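Local coordinates for aminopeptidase N family protein (Idiomarina loihiensis L2TR, PDB 4FGM) that probably acts as a zinc-dependent aminopeptidase of the M61 family, removing residues from the N-termini of peptides, at residues S355-A358 and W359-Y363. Numbering follows the deposited sequence.
Sequences SFLA and WTKFY
Tyr363 N lies 2.8 Å from Ala358 O and approaches almost head-on to the carbonyl, with a C=O...N angle of 162°. Leu357, at the N-cap position after helix 351-356, presents its O to Thr360 N at 3.1 Å, the donor standing well above the carbonyl plane; a weak bond from Phe362 N reaches the same oxygen. The Tyr363 and Phe362 bonds both run from residue i+5 back to i, in keeping with a wider, pi-type turn.

Side-chain contacts accompany these bonds. Leu357 and Lys361 run side by side as aliphatic carbons, CB of Leu357 lying 3.8 Å from CG of Lys361, and the lysine chain then bends at chi2 (-74°), carrying its amine away. Ala358 CB makes an apolar contact with Tyr363 CD1 at 4.1 Å. Separately, Ala358 O sits at the edge of the tyrosine ring, near its plane.

Trp359 brings its indole edge to Phe356 O, with CD1 3.9 Å from that oxygen. A water bridges the pair, donating to Phe356 O and accepting a weak 3.1 Å bond from Trp359 NE1. The indole also meets Trp36 edge-to-face, and Ser355 OG is bonded to Thr300 O and Leu303 N, tying the preceding helix to the 297-303 region.

Tyr363 belongs to the maleic acid pocket, its side chain about 7 Å from the zinc ion at the nearest atoms. Its bond to Ala358 O, nearly straight at the hydrogen (170°), is consistent with holding the backbone of a pocket residue, and Tyr376 packs on both Ala358 and Tyr363.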
loop_
_atom_site.group_PDB
_atom_site.type_symbol
_atom_site.label_atom_id
_atom_site.label_comp_id
_atom_site.label_asym_id
_atom_site.label_seq_id
_atom_site.Cartn_x
_atom_site.Cartn_y
_atom_site.Cartn_z
ATOM N N SER A 355 1.914 8.616 -11.600
ATOM C CA SER A 355 2.209 7.189 -11.655
ATOM C C SER A 355 3.601 7.002 -12.249
ATOM O O SER A 355 4.432 6.255 -11.721
ATOM C CB SER A 355 1.177 6.474 -12.531
ATOM O OG SER A 355 1.545 5.130 -12.804
ATOM N N PHE A 356 3.840 7.703 -13.352
ATOM C CA PHE A 356 5.103 7.638 -14.069
ATOM C C PHE A 356 6.288 7.978 -13.169
ATOM O O PHE A 356 7.317 7.313 -13.221
ATOM C CB PHE A 356 5.052 8.592 -15.283
ATOM C CG PHE A 356 6.220 8.448 -16.223
ATOM C CD1 PHE A 356 7.411 9.129 -15.989
ATOM C CD2 PHE A 356 6.141 7.598 -17.321
ATOM C CE1 PHE A 356 8.513 8.958 -16.833
ATOM C CE2 PHE A 356 7.231 7.420 -18.169
ATOM C CZ PHE A 356 8.420 8.102 -17.926
ATOM N N LEU A 357 6.139 9.014 -12.349
ATOM C CA LEU A 357 7.200 9.445 -11.450
ATOM C C LEU A 357 7.018 8.925 -10.023
ATOM O O LEU A 357 7.428 9.580 -9.062
ATOM C CB LEU A 357 7.277 10.977 -11.417
ATOM C CG LEU A 357 8.075 11.779 -12.455
ATOM C CD1 LEU A 357 8.740 10.862 -13.456
ATOM C CD2 LEU A 357 7.144 12.769 -13.147
ATOM N N ALA A 358 6.414 7.752 -9.873
ATOM C CA ALA A 358 6.211 7.204 -8.536
ATOM C C ALA A 358 7.545 7.076 -7.809
ATOM O O ALA A 358 7.640 7.369 -6.612
ATOM C CB ALA A 358 5.525 5.852 -8.615
ATOM N N TRP A 359 8.572 6.667 -8.552
ATOM C CA TRP A 359 9.919 6.464 -8.023
ATOM C C TRP A 359 10.545 7.660 -7.320
ATOM O O TRP A 359 11.388 7.496 -6.441
ATOM C CB TRP A 359 10.856 6.019 -9.146
ATOM C CG TRP A 359 10.319 4.882 -9.933
ATOM C CD1 TRP A 359 9.503 4.955 -11.026
ATOM C CD2 TRP A 359 10.489 3.491 -9.647
ATOM N NE1 TRP A 359 9.151 3.693 -11.437
ATOM C CE2 TRP A 359 9.740 2.775 -10.610
ATOM C CE3 TRP A 359 11.201 2.778 -8.669
ATOM C CZ2 TRP A 359 9.679 1.371 -10.622
ATOM C CZ3 TRP A 359 11.142 1.380 -8.681
ATOM C CH2 TRP A 359 10.383 0.694 -9.657
ATOM N N THR A 360 10.143 8.861 -7.710
ATOM C CA THR A 360 10.694 10.065 -7.112
ATOM C C THR A 360 9.630 10.964 -6.490
ATOM O O THR A 360 9.579 11.144 -5.270
ATOM C CB THR A 360 11.465 10.878 -8.158
ATOM O OG1 THR A 360 10.618 11.114 -9.290
ATOM C CG2 THR A 360 12.708 10.125 -8.608
ATOM N N LYS A 361 8.777 11.526 -7.337
ATOM C CA LYS A 361 7.729 12.423 -6.876
ATOM C C LYS A 361 6.830 11.858 -5.788
ATOM O O LYS A 361 6.518 12.548 -4.823
ATOM C CB LYS A 361 6.873 12.868 -8.055
ATOM C CG LYS A 361 7.579 13.838 -8.968
ATOM C CD LYS A 361 7.680 15.214 -8.346
ATOM C CE LYS A 361 8.242 16.214 -9.351
ATOM N NZ LYS A 361 8.215 17.605 -8.826
ATOM N N PHE A 362 6.415 10.606 -5.927
ATOM C CA PHE A 362 5.527 10.025 -4.932
ATOM C C PHE A 362 6.233 9.333 -3.772
ATOM O O PHE A 362 6.037 9.710 -2.625
ATOM C CB PHE A 362 4.548 9.055 -5.604
ATOM C CG PHE A 362 3.373 8.695 -4.745
ATOM C CD1 PHE A 362 3.408 7.569 -3.924
ATOM C CD2 PHE A 362 2.235 9.501 -4.732
ATOM C CE1 PHE A 362 2.322 7.248 -3.103
ATOM C CE2 PHE A 362 1.142 9.193 -3.913
ATOM C CZ PHE A 362 1.185 8.065 -3.097
ATOM N N TYR A 363 7.059 8.333 -4.061
ATOM C CA TYR A 363 7.755 7.605 -2.997
ATOM C C TYR A 363 8.834 8.391 -2.253
ATOM O O TYR A 363 9.264 7.989 -1.182
ATOM C CB TYR A 363 8.355 6.298 -3.534
ATOM C CG TYR A 363 7.354 5.167 -3.590
ATOM C CD1 TYR A 363 6.502 5.012 -4.682
ATOM C CD2 TYR A 363 7.237 4.268 -2.529
ATOM C CE1 TYR A 363 5.561 3.988 -4.714
ATOM C CE2 TYR A 363 6.304 3.246 -2.549
ATOM C CZ TYR A 363 5.465 3.106 -3.643
ATOM O OH TYR A 363 4.545 2.078 -3.663
HETATM O O HOH W 1 6.548 4.526 -12.875
#